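Local coordinates for protein NH(3)-dependent NAD(+) synthetase (Francisella tularensis subsp. holarctica LVS, PDB 3FIU) that is a two-subunit member of the NAD synthase family with an alpha/beta HUP-type fold, modelled with adenosine monophosphate, pyrophosphate and magnesium bound, at residues V17-D22 with A161-L166; F32-S37 with I140-A145; P55-I60 with N82-T87; L61-N66 with R122-Y127. One frame throughout, in Å; residues are numbered along the deposited sequence.

Interaction 1 (V17-D22 with A161-L166)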
# COMPACT_ATOMS: atom_id res chain seq x y z
N VAL A 17 -17.21 -17.26 6.32
CA VAL A 17 -18.36 -16.48 5.83
C VAL A 17 -18.95 -15.61 6.96
O VAL A 17 -19.26 -14.43 6.76
CB VAL A 17 -19.46 -17.40 5.19
CG1 VAL A 17 -20.70 -16.60 4.87
CG2 VAL A 17 -18.94 -18.08 3.90
N ASN A 18 -19.12 -16.21 8.14
CA ASN A 18 -19.64 -15.48 9.30
C ASN A 18 -18.70 -14.33 9.68
O ASN A 18 -19.14 -13.19 9.88
CB ASN A 18 -19.81 -16.42 10.50
CG ASN A 18 -20.96 -17.41 10.33
OD1 ASN A 18 -21.91 -17.16 9.59
ND2 ASN A 18 -20.87 -18.53 11.03
N TRP A 19 -17.40 -14.64 9.72
CA TRP A 19 -16.35 -13.66 10.02
C TRP A 19 -16.29 -12.53 8.98
O TRP A 19 -16.23 -11.35 9.34
CB TRP A 19 -15.01 -14.37 10.18
CG TRP A 19 -13.84 -13.44 10.44
CD1 TRP A 19 -13.49 -12.88 11.63
CD2 TRP A 19 -12.89 -12.99 9.47
NE1 TRP A 19 -12.36 -12.10 11.47
CE2 TRP A 19 -11.97 -12.15 10.16
CE3 TRP A 19 -12.70 -13.22 8.10
CZ2 TRP A 19 -10.90 -11.53 9.52
CZ3 TRP A 19 -11.64 -12.60 7.45
CH2 TRP A 19 -10.74 -11.78 8.17
N LEU A 20 -16.33 -12.88 7.70
CA LEU A 20 -16.37 -11.86 6.67
C LEU A 20 -17.58 -10.95 6.85
O LEU A 20 -17.44 -9.72 6.81
CB LEU A 20 -16.38 -12.48 5.27
CG LEU A 20 -15.05 -12.99 4.73
CD1 LEU A 20 -15.29 -13.80 3.47
CD2 LEU A 20 -14.03 -11.85 4.49
N SER A 21 -18.75 -11.56 7.08
CA SER A 21 -19.97 -10.79 7.27
C SER A 21 -19.88 -9.83 8.46
O SER A 21 -20.11 -8.64 8.29
CB SER A 21 -21.19 -11.70 7.42
OG SER A 21 -22.34 -10.88 7.42
N ASP A 22 -19.51 -10.36 9.62
CA ASP A 22 -19.39 -9.57 10.85
C ASP A 22 -18.32 -8.49 10.69
O ASP A 22 -18.54 -7.35 11.06
CB ASP A 22 -19.02 -10.45 12.05
CG ASP A 22 -20.15 -11.40 12.50
OD1 ASP A 22 -19.86 -12.29 13.33
OD2 ASP A 22 -21.31 -11.26 12.05
N ALA A 161 -4.62 -4.93 1.38
CA ALA A 161 -6.07 -5.12 1.38
C ALA A 161 -6.63 -4.72 2.74
O ALA A 161 -5.87 -4.34 3.62
CB ALA A 161 -6.42 -6.57 1.03
N ASP A 162 -7.95 -4.79 2.90
CA ASP A 162 -8.59 -4.44 4.17
C ASP A 162 -8.77 -5.68 5.03
O ASP A 162 -8.80 -5.59 6.26
CB ASP A 162 -9.93 -3.78 3.93
CG ASP A 162 -9.82 -2.47 3.17
OD1 ASP A 162 -8.79 -1.77 3.34
OD2 ASP A 162 -10.76 -2.13 2.43
N ILE A 163 -8.88 -6.84 4.37
CA ILE A 163 -9.26 -8.07 5.07
C ILE A 163 -8.69 -9.26 4.31
O ILE A 163 -8.73 -9.28 3.07
CB ILE A 163 -10.81 -8.16 5.24
CG1 ILE A 163 -11.19 -9.34 6.15
CG2 ILE A 163 -11.54 -8.23 3.88
CD1 ILE A 163 -12.62 -9.18 6.76
N LEU A 164 -8.14 -10.21 5.06
CA LEU A 164 -7.43 -11.36 4.51
C LEU A 164 -8.03 -12.67 5.03
O LEU A 164 -7.52 -13.27 5.99
CB LEU A 164 -5.91 -11.27 4.83
CG LEU A 164 -5.07 -10.06 4.34
CD1 LEU A 164 -3.59 -10.19 4.74
CD2 LEU A 164 -5.17 -9.86 2.83
N PRO A 165 -9.10 -13.15 4.39
CA PRO A 165 -9.75 -14.39 4.87
C PRO A 165 -8.93 -15.67 4.70
O PRO A 165 -9.20 -16.65 5.39
CB PRO A 165 -11.04 -14.47 4.05
CG PRO A 165 -10.72 -13.74 2.75
CD PRO A 165 -9.77 -12.59 3.18
N LEU A 166 -7.97 -15.71 3.77
CA LEU A 166 -7.30 -16.96 3.44
C LEU A 166 -5.92 -17.10 4.10
O LEU A 166 -5.24 -18.11 3.91
CB LEU A 166 -7.15 -17.16 1.91
CG LEU A 166 -8.44 -16.99 1.08
CD1 LEU A 166 -8.12 -17.27 -0.38
CD2 LEU A 166 -9.54 -17.91 1.55
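Ile163 is the first residue of 161-166 to meet helix 9-25, and it does so with CD1 lying over the six-membered ring of Trp19. CD1 stands 3.9 Å from the centroid of that ring and 28° off its normal, which identifies a CH-pi contact with the face. Trp19 delivers the ring by setting CG opposite its backbone N (chi1 177°), so that the indole projects from the helix toward the loop. The same Ile163 CD1 also meets CD2 of Leu20 at 3.8 Å, one helix position further on. Leu164 turns its side chain away and brings only its backbone close to the indole. Pro165 then fits its ring between the two helix residues: its CB is 3.9 Å from Trp19 CZ3 and 4.0 Å from Leu20 CD2. The side-chain contacts are therefore apolar. Leu48 of helix 40-51 packs on Leu20 as well, while Thr246 and Leu245 of the second subunit pack on Trp19 and Ile163. A helix lying against the loop that runs beside the end of strand 137-139, here at the dimer interface, fits the layered alpha/beta architecture of the HUP fold.

Interaction 2 (F32-S37 with I140-A145); sequences FVIGLS and IGTDNA. With AMP (adenosine monophosphate), chain G; POP (pyrophosphate 2-), chain H.
Ile140 holds CG1 opposite its carbonyl carbon (chi1 -63°), which directs CD1 to Phe32, whereas Ile34 holds CG1 opposite its backbone N (chi1 -174°) and extends CD1 toward Ile140 and Thr142. These residues join strand 31-35 to the loop that leaves the neighbouring parallel strand 137-139, at the end of the HUP-type sheet from which its ligand-binding loops emerge; Ser37 begins the SGGxDS signature of the PP-loop. Three apolar approaches document the packing: Ile140 CD1 to Phe32 CD2 at 3.5 Å, Ile140 CG2 to Ile34 CD1 at 3.9 Å, and Thr142 CG2 to the same Ile34 CD1 at 3.8 Å. Between the backbones, Ile140 N donates to Val33 O along a nearly straight line, with 169° at the hydrogen. One step on, a water takes over the linkage, accepting from Gly35 N and donating to Ile140 O. Beyond it the two segments flank adenosine monophosphate. The ribose O2' donates to Gly35 O at 2.6 Å, and Thr142 OG1 lies 2.5 Å from ribose O3'. Gly35 has no side chain, and its CA lies 3.5 Å from adenine N3, so the base sits directly against the main chain. Further along 140-145, Asn144 caps the next helix through Glu147 N and bonds Asp41 with its ND2; since Asp41 and Glu147 belong to the magnesium site, this places Asn144 probably in its second shell. At the far end of 32-37, Ser37 OG donates to pyrophosphate O3 at 2.5 Å.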
# COMPACT_ATOMS: atom_id res chain seq x y z
N PHE A 32 -18.17 -5.93 -0.44
CA PHE A 32 -16.83 -6.33 -0.81
C PHE A 32 -16.51 -6.01 -2.25
O PHE A 32 -17.39 -5.92 -3.12
CB PHE A 32 -16.69 -7.86 -0.64
CG PHE A 32 -17.03 -8.35 0.74
CD1 PHE A 32 -18.27 -8.96 1.00
CD2 PHE A 32 -16.11 -8.21 1.79
CE1 PHE A 32 -18.59 -9.40 2.30
CE2 PHE A 32 -16.40 -8.67 3.09
CZ PHE A 32 -17.67 -9.25 3.34
N VAL A 33 -15.21 -5.90 -2.49
CA VAL A 33 -14.71 -5.91 -3.85
C VAL A 33 -13.45 -6.79 -3.85
O VAL A 33 -12.71 -6.86 -2.83
CB VAL A 33 -14.47 -4.47 -4.41
CG1 VAL A 33 -13.39 -3.73 -3.62
CG2 VAL A 33 -14.14 -4.47 -5.95
N ILE A 34 -13.22 -7.45 -4.98
CA ILE A 34 -12.13 -8.41 -5.09
C ILE A 34 -11.62 -8.44 -6.52
O ILE A 34 -12.41 -8.32 -7.45
CB ILE A 34 -12.58 -9.81 -4.62
CG1 ILE A 34 -11.37 -10.76 -4.59
CG2 ILE A 34 -13.64 -10.39 -5.56
CD1 ILE A 34 -11.57 -11.95 -3.71
N GLY A 35 -10.29 -8.51 -6.69
CA GLY A 35 -9.71 -8.71 -8.02
C GLY A 35 -9.68 -10.20 -8.37
O GLY A 35 -9.15 -11.02 -7.60
N LEU A 36 -10.27 -10.56 -9.51
CA LEU A 36 -10.31 -11.96 -9.95
C LEU A 36 -9.34 -12.23 -11.08
O LEU A 36 -9.51 -11.73 -12.20
CB LEU A 36 -11.72 -12.38 -10.40
CG LEU A 36 -12.80 -12.84 -9.45
CD1 LEU A 36 -13.92 -13.39 -10.32
CD2 LEU A 36 -12.34 -13.92 -8.50
N SER A 37 -8.32 -13.03 -10.78
CA SER A 37 -7.25 -13.32 -11.72
C SER A 37 -7.54 -14.56 -12.58
O SER A 37 -6.87 -14.78 -13.56
CB SER A 37 -5.97 -13.58 -10.94
OG SER A 37 -6.17 -14.71 -10.11
N ILE A 140 -11.07 -7.24 -0.34
CA ILE A 140 -10.62 -8.55 0.11
C ILE A 140 -9.28 -8.90 -0.51
O ILE A 140 -9.17 -8.99 -1.76
CB ILE A 140 -11.61 -9.64 -0.29
CG1 ILE A 140 -12.96 -9.41 0.39
CG2 ILE A 140 -10.98 -11.04 0.06
CD1 ILE A 140 -14.04 -10.39 0.01
N GLY A 141 -8.26 -9.11 0.33
CA GLY A 141 -6.97 -9.60 -0.14
C GLY A 141 -6.96 -11.13 -0.14
O GLY A 141 -7.61 -11.75 0.70
N THR A 142 -6.25 -11.73 -1.09
CA THR A 142 -6.39 -13.17 -1.34
C THR A 142 -5.19 -14.00 -0.86
O THR A 142 -5.16 -15.22 -1.08
CB THR A 142 -6.58 -13.46 -2.83
OG1 THR A 142 -5.40 -13.08 -3.52
CG2 THR A 142 -7.81 -12.70 -3.40
N ASP A 143 -4.21 -13.35 -0.23
CA ASP A 143 -2.98 -14.03 0.29
C ASP A 143 -3.35 -15.24 1.15
O ASP A 143 -4.18 -15.14 2.06
CB ASP A 143 -2.13 -13.06 1.11
CG ASP A 143 -1.85 -11.75 0.37
OD1 ASP A 143 -0.73 -11.58 -0.14
OD2 ASP A 143 -2.77 -10.90 0.26
N ASN A 144 -2.75 -16.39 0.83
CA ASN A 144 -2.91 -17.59 1.65
C ASN A 144 -1.65 -17.72 2.53
O ASN A 144 -0.72 -16.90 2.39
CB ASN A 144 -3.14 -18.85 0.78
CG ASN A 144 -2.00 -19.09 -0.20
OD1 ASN A 144 -0.84 -19.11 0.18
ND2 ASN A 144 -2.33 -19.27 -1.49
N ALA A 145 -1.61 -18.71 3.44
CA ALA A 145 -0.47 -18.83 4.37
C ALA A 145 0.87 -19.03 3.67
O ALA A 145 1.91 -18.54 4.16
CB ALA A 145 -0.69 -19.90 5.43
P AMP G . -1.15 -14.10 -7.57
O1P AMP G . -1.14 -14.74 -6.20
O2P AMP G . 0.05 -13.16 -7.78
O3P AMP G . -1.42 -14.96 -8.76
O5' AMP G . -2.35 -13.01 -7.55
C5' AMP G . -2.55 -12.21 -6.36
C4' AMP G . -3.90 -11.52 -6.48
O4' AMP G . -3.84 -10.40 -7.38
C3' AMP G . -4.98 -12.40 -7.07
O3' AMP G . -5.49 -13.26 -6.05
C2' AMP G . -6.01 -11.37 -7.53
O2' AMP G . -6.86 -10.95 -6.44
C1' AMP G . -5.12 -10.20 -7.99
N9 AMP G . -4.92 -10.30 -9.45
C8 AMP G . -3.85 -10.82 -10.11
N7 AMP G . -4.02 -10.76 -11.45
C5 AMP G . -5.24 -10.22 -11.66
C6 AMP G . -6.04 -9.85 -12.85
N6 AMP G . -5.58 -10.12 -14.09
N1 AMP G . -7.23 -9.28 -12.61
C2 AMP G . -7.73 -9.04 -11.38
N3 AMP G . -7.05 -9.32 -10.23
C4 AMP G . -5.82 -9.90 -10.35
P1 POP H . -4.77 -16.27 -7.57
O1 POP H . -6.27 -16.22 -7.50
O2 POP H . -4.14 -15.58 -6.39
O3 POP H . -4.19 -15.69 -8.85
O POP H . -4.33 -17.83 -7.45
P2 POP H . -2.79 -18.31 -7.53
O4 POP H . -2.01 -17.71 -6.38
O5 POP H . -2.94 -19.79 -7.35
O6 POP H . -2.15 -18.01 -8.86
O HOH W 1 -8.70 -8.34 -4.38

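Interaction 3 (P55-I60 with N82-T87); sequences PTTALI and NIEHYT
Ala58 and Tyr86 anchor the pairing of strands 56-60 and 84-87, two parallel strands joined through helix 68-81 as a beta-alpha-beta crossover of the HUP-type sheet. Leu59 and Ile60, at the end of strand 56-60, belong to the adenosine monophosphate pocket. The short axes run 4.6 Å apart at an angle of 12°. The backbone bonds follow the parallel pattern: Ala58 N donates to Glu84 O at 3.0 Å, Tyr86 N to Ala58 O, and Ile60 N to Tyr86 O at 2.8 Å. CA-H...O contacts accompany them, including His85 CA to Ala58 O. At the Thr56 end, a water accepts from Glu84 N and donates to Thr56 O, taking the place of a direct link.

Apolar contacts divide between the faces. On the face of Leu59 and Tyr86, which helix 113-135 covers, Leu59 CD2 touches the Tyr86 ring at its edge, 3.9 Å from CD1, and Thr57 CG2 adjoins the same edge. On the face bearing Ala58, Ile83 CD1 comes to 3.7 Å from Ala58 CB, while Ile60 and Thr87 run side by side. Helix 68-81 packs on Ile60.

Polar side chains meet beside Glu84 and His85. A water donates to Glu84 OE1 and also bonds Thr57 OG1, which is further held by Tyr131 and Arg137. Tyr86 OH donates to Glu84 OE2 at 2.6 Å, meeting the anti side of the carboxylate. His85 turns its ring back toward Ile83 (chi1 61°), and ND1 donates to Ile83 O at 2.9 Å, with that oxygen near the imidazole plane.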
# COMPACT_ATOMS: atom_id res chain seq x y z
N PRO A 55 -23.41 -7.33 -0.83
CA PRO A 55 -22.99 -6.91 -2.16
C PRO A 55 -21.51 -7.22 -2.39
O PRO A 55 -20.68 -6.93 -1.54
CB PRO A 55 -23.21 -5.40 -2.14
CG PRO A 55 -24.40 -5.21 -1.22
CD PRO A 55 -24.22 -6.30 -0.15
N THR A 56 -21.20 -7.82 -3.53
CA THR A 56 -19.85 -8.31 -3.80
C THR A 56 -19.57 -8.00 -5.27
O THR A 56 -20.33 -8.42 -6.12
CB THR A 56 -19.72 -9.84 -3.58
OG1 THR A 56 -19.90 -10.16 -2.19
CG2 THR A 56 -18.32 -10.36 -4.02
N THR A 57 -18.50 -7.29 -5.56
CA THR A 57 -18.17 -6.97 -6.97
C THR A 57 -16.80 -7.52 -7.28
O THR A 57 -15.88 -7.40 -6.45
CB THR A 57 -18.16 -5.43 -7.15
OG1 THR A 57 -19.48 -4.94 -6.91
CG2 THR A 57 -17.70 -4.98 -8.59
N ALA A 58 -16.65 -8.05 -8.50
CA ALA A 58 -15.34 -8.51 -8.98
C ALA A 58 -14.77 -7.60 -10.05
O ALA A 58 -15.47 -7.19 -10.97
CB ALA A 58 -15.44 -9.94 -9.52
N LEU A 59 -13.47 -7.31 -9.95
CA LEU A 59 -12.80 -6.61 -11.01
C LEU A 59 -11.87 -7.60 -11.72
O LEU A 59 -11.09 -8.28 -11.09
CB LEU A 59 -12.00 -5.41 -10.47
CG LEU A 59 -12.77 -4.38 -9.67
CD1 LEU A 59 -11.85 -3.15 -9.42
CD2 LEU A 59 -14.06 -3.98 -10.42
N ILE A 60 -11.97 -7.65 -13.04
CA ILE A 60 -10.97 -8.33 -13.86
C ILE A 60 -10.08 -7.29 -14.50
O ILE A 60 -10.56 -6.39 -15.20
CB ILE A 60 -11.62 -9.23 -14.91
CG1 ILE A 60 -12.54 -10.25 -14.24
CG2 ILE A 60 -10.54 -9.91 -15.85
CD1 ILE A 60 -13.33 -11.09 -15.25
N ASN A 82 -23.17 -14.81 -10.24
CA ASN A 82 -24.16 -13.78 -10.56
C ASN A 82 -23.83 -12.48 -9.86
O ASN A 82 -24.69 -11.89 -9.20
CB ASN A 82 -25.59 -14.24 -10.21
CG ASN A 82 -26.12 -15.27 -11.18
OD1 ASN A 82 -26.54 -14.92 -12.27
ND2 ASN A 82 -26.06 -16.53 -10.81
N ILE A 83 -22.58 -12.06 -9.97
CA ILE A 83 -22.15 -10.82 -9.31
C ILE A 83 -21.88 -9.68 -10.27
O ILE A 83 -21.51 -9.89 -11.43
CB ILE A 83 -20.94 -11.05 -8.33
CG1 ILE A 83 -19.76 -11.71 -9.02
CG2 ILE A 83 -21.41 -11.85 -7.11
CD1 ILE A 83 -18.47 -11.66 -8.21
N GLU A 84 -22.09 -8.46 -9.76
CA GLU A 84 -21.57 -7.26 -10.40
C GLU A 84 -20.07 -7.42 -10.71
O GLU A 84 -19.30 -7.91 -9.88
CB GLU A 84 -21.77 -6.05 -9.48
CG GLU A 84 -21.55 -4.69 -10.20
CD GLU A 84 -21.77 -3.48 -9.29
OE1 GLU A 84 -22.46 -3.62 -8.24
OE2 GLU A 84 -21.22 -2.39 -9.62
N HIS A 85 -19.65 -7.01 -11.90
CA HIS A 85 -18.24 -7.13 -12.26
C HIS A 85 -17.87 -6.16 -13.36
O HIS A 85 -18.73 -5.70 -14.11
CB HIS A 85 -17.97 -8.56 -12.76
CG HIS A 85 -18.77 -8.90 -13.97
ND1 HIS A 85 -20.12 -9.18 -13.92
CD2 HIS A 85 -18.43 -8.92 -15.28
CE1 HIS A 85 -20.57 -9.41 -15.14
NE2 HIS A 85 -19.56 -9.27 -15.98
N TYR A 86 -16.59 -5.86 -13.47
CA TYR A 86 -16.06 -5.07 -14.58
C TYR A 86 -14.75 -5.67 -15.04
O TYR A 86 -13.94 -6.14 -14.23
CB TYR A 86 -15.84 -3.61 -14.13
CG TYR A 86 -17.12 -3.02 -13.57
CD1 TYR A 86 -17.45 -3.19 -12.21
CD2 TYR A 86 -18.03 -2.36 -14.40
CE1 TYR A 86 -18.62 -2.72 -11.70
CE2 TYR A 86 -19.22 -1.87 -13.88
CZ TYR A 86 -19.50 -2.05 -12.53
OH TYR A 86 -20.68 -1.59 -12.02
N THR A 87 -14.57 -5.69 -16.35
CA THR A 87 -13.32 -6.08 -16.97
C THR A 87 -12.65 -4.85 -17.54
O THR A 87 -13.16 -4.22 -18.49
CB THR A 87 -13.51 -7.14 -18.06
OG1 THR A 87 -14.22 -8.27 -17.53
CG2 THR A 87 -12.14 -7.58 -18.62
O HOH W 2 -22.87 -8.23 -7.08
O HOH W 3 -22.52 -5.39 -6.22

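Interaction 4 (L61-N66 with R122-Y127); sequences LPSDNN and RLRMMY. With AMP (adenosine monophosphate), chain G.
The adenine end of the adenosine monophosphate pocket is built where Leu61 meets Arg124. Leu61 O is gripped side-on by two guanidinium nitrogens, Arg124 NE at 2.7 Å and Arg124 NH2 at 3.0 Å, and it lies within 3° of the guanidinium plane in both cases. The two bonds should fix the rotation of that flat group. Its face then rests against the base, with adenine N7 standing 3.5 Å above the guanidinium plane and offset toward the rim. An extended run from CG to NE (chi2 -165°) carries the arginine past Leu61 in the opposite direction, bringing its CD against the purine, near C4 and C5. Leu61 also uses its backbone N, which donates to adenine N1 at 2.9 Å. Asn66 belongs to the same pocket. Apolar contact completes the interface, Leu61 CD1 being 3.8 Å from Tyr127 CB and Leu61 CD2 lying over one face of the Tyr127 ring, offset toward the rim. Tyr127 OH bonds Ser100 OG of the second subunit, so helix 113-135, which carries Arg124, also lies at the dimer interface. Ile90 packs on Leu61, Arg124 and Tyr127, and the contact thus ties the loop leaving strand 56-60 to helix 113-135, close to helix 91-100.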
# COMPACT_ATOMS: atom_id res chain seq x y z
N LEU A 61 -8.77 -7.44 -14.28
CA LEU A 61 -7.84 -6.35 -14.56
C LEU A 61 -6.64 -6.84 -15.35
O LEU A 61 -5.49 -6.80 -14.86
CB LEU A 61 -7.39 -5.68 -13.23
CG LEU A 61 -8.57 -5.14 -12.42
CD1 LEU A 61 -8.16 -4.72 -10.99
CD2 LEU A 61 -9.11 -3.93 -13.20
N PRO A 62 -6.88 -7.29 -16.60
CA PRO A 62 -5.77 -7.82 -17.37
C PRO A 62 -4.75 -6.79 -17.85
O PRO A 62 -5.10 -5.64 -18.17
CB PRO A 62 -6.46 -8.48 -18.56
CG PRO A 62 -7.77 -7.79 -18.69
CD PRO A 62 -8.17 -7.34 -17.34
N SER A 63 -3.49 -7.19 -17.94
CA SER A 63 -2.52 -6.45 -18.73
C SER A 63 -2.24 -7.27 -19.98
O SER A 63 -2.73 -8.39 -20.11
CB SER A 63 -1.24 -6.26 -17.94
OG SER A 63 -0.61 -7.53 -17.73
N ASP A 64 -1.46 -6.75 -20.91
CA ASP A 64 -1.17 -7.53 -22.11
C ASP A 64 -0.37 -8.80 -21.79
O ASP A 64 -0.38 -9.72 -22.58
CB ASP A 64 -0.47 -6.67 -23.16
CG ASP A 64 -1.41 -5.65 -23.79
OD1 ASP A 64 -2.64 -5.71 -23.53
OD2 ASP A 64 -0.92 -4.80 -24.54
N ASN A 65 0.28 -8.87 -20.62
CA ASN A 65 1.03 -10.08 -20.21
C ASN A 65 0.14 -11.26 -19.84
O ASN A 65 0.59 -12.43 -19.89
CB ASN A 65 1.94 -9.78 -19.02
CG ASN A 65 2.93 -8.66 -19.29
OD1 ASN A 65 4.10 -8.91 -19.61
ND2 ASN A 65 2.45 -7.42 -19.18
N ASN A 66 -1.09 -10.96 -19.45
CA ASN A 66 -2.03 -11.99 -18.96
C ASN A 66 -2.58 -12.87 -20.08
O ASN A 66 -2.70 -12.44 -21.23
CB ASN A 66 -3.20 -11.36 -18.19
CG ASN A 66 -2.79 -10.82 -16.82
OD1 ASN A 66 -2.53 -11.56 -15.88
ND2 ASN A 66 -2.73 -9.52 -16.71
N ARG A 122 0.21 -2.97 -8.08
CA ARG A 122 -0.16 -1.76 -7.39
C ARG A 122 -1.24 -1.01 -8.19
O ARG A 122 -2.10 -0.39 -7.60
CB ARG A 122 1.08 -0.89 -7.21
CG ARG A 122 2.07 -1.56 -6.22
CD ARG A 122 3.36 -0.76 -6.09
NE ARG A 122 4.21 -1.48 -5.12
CZ ARG A 122 5.48 -1.82 -5.30
NH1 ARG A 122 6.13 -1.41 -6.39
NH2 ARG A 122 6.11 -2.52 -4.35
N LEU A 123 -1.17 -1.04 -9.51
CA LEU A 123 -2.31 -0.53 -10.29
C LEU A 123 -3.62 -1.25 -9.94
O LEU A 123 -4.67 -0.61 -9.77
CB LEU A 123 -2.06 -0.66 -11.79
CG LEU A 123 -1.22 0.44 -12.43
CD1 LEU A 123 -1.02 0.08 -13.88
CD2 LEU A 123 -1.91 1.80 -12.28
N ARG A 124 -3.57 -2.58 -9.84
CA ARG A 124 -4.77 -3.32 -9.46
C ARG A 124 -5.29 -2.88 -8.09
O ARG A 124 -6.47 -2.74 -7.91
CB ARG A 124 -4.51 -4.84 -9.49
CG ARG A 124 -4.31 -5.31 -10.96
CD ARG A 124 -4.42 -6.83 -11.17
NE ARG A 124 -4.07 -7.14 -12.56
CZ ARG A 124 -2.87 -7.55 -12.97
NH1 ARG A 124 -1.87 -7.78 -12.11
NH2 ARG A 124 -2.66 -7.75 -14.26
N MET A 125 -4.38 -2.66 -7.13
CA MET A 125 -4.73 -2.11 -5.81
C MET A 125 -5.49 -0.79 -5.96
O MET A 125 -6.53 -0.58 -5.29
CB MET A 125 -3.47 -1.94 -4.94
CG MET A 125 -3.72 -1.36 -3.51
SD MET A 125 -3.87 0.42 -3.54
CE MET A 125 -2.17 0.98 -3.82
N MET A 126 -5.01 0.05 -6.87
CA MET A 126 -5.64 1.35 -7.12
C MET A 126 -7.08 1.18 -7.62
O MET A 126 -7.99 1.82 -7.13
CB MET A 126 -4.84 2.16 -8.14
CG MET A 126 -3.52 2.74 -7.56
SD MET A 126 -2.64 3.81 -8.69
CE MET A 126 -3.89 5.04 -9.10
N TYR A 127 -7.26 0.30 -8.60
CA TYR A 127 -8.61 0.00 -9.11
C TYR A 127 -9.54 -0.44 -8.01
O TYR A 127 -10.66 0.08 -7.89
CB TYR A 127 -8.57 -1.05 -10.23
CG TYR A 127 -8.09 -0.45 -11.51
CD1 TYR A 127 -8.94 0.35 -12.29
CD2 TYR A 127 -6.79 -0.68 -11.96
CE1 TYR A 127 -8.50 0.90 -13.49
CE2 TYR A 127 -6.34 -0.14 -13.13
CZ TYR A 127 -7.19 0.67 -13.88
OH TYR A 127 -6.71 1.19 -15.03
P AMP G . -1.15 -14.10 -7.57
O1P AMP G . -1.14 -14.74 -6.20
O2P AMP G . 0.05 -13.16 -7.78
O3P AMP G . -1.42 -14.96 -8.76
O5' AMP G . -2.35 -13.01 -7.55
C5' AMP G . -2.55 -12.21 -6.36
C4' AMP G . -3.90 -11.52 -6.48
O4' AMP G . -3.84 -10.40 -7.38
C3' AMP G . -4.98 -12.40 -7.07
O3' AMP G . -5.49 -13.26 -6.05
C2' AMP G . -6.01 -11.37 -7.53
O2' AMP G . -6.86 -10.95 -6.44
C1' AMP G . -5.12 -10.20 -7.99
N9 AMP G . -4.92 -10.30 -9.45
C8 AMP G . -3.85 -10.82 -10.11
N7 AMP G . -4.02 -10.76 -11.45
C5 AMP G . -5.24 -10.22 -11.66
C6 AMP G . -6.04 -9.85 -12.85
N6 AMP G . -5.58 -10.12 -14.09
N1 AMP G . -7.23 -9.28 -12.61
C2 AMP G . -7.73 -9.04 -11.38
N3 AMP G . -7.05 -9.32 -10.23
C4 AMP G . -5.82 -9.90 -10.35

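In the fold
Interactions 2 and 3 share one parallel sheet, ordered 84-87, 56-60, 31-35, 137-139; their centres lie about 12 Å apart, and adjacent strands 31-35 and 56-60 join them. Interaction 1 flanks the 137-139 side, its centre about 10 Å from that of interaction 2, and touches it through Ile163 O and Gly141 N. Interaction 4 joins the loop after strand 56-60 to helix 113-135 and stands about 23 Å from interaction 1, centre to centre. Along the chain, 17-22 and 161-166 enclose all the others, 32-37 and 140-145 enclose interactions 3 and 4, and those last two alternate. Interaction 2 bonds the ribose and interaction 4 the base of adenosine monophosphate, so its pocket unites distant sequence, while interactions 1, 3 and 4 all reach the second subunit.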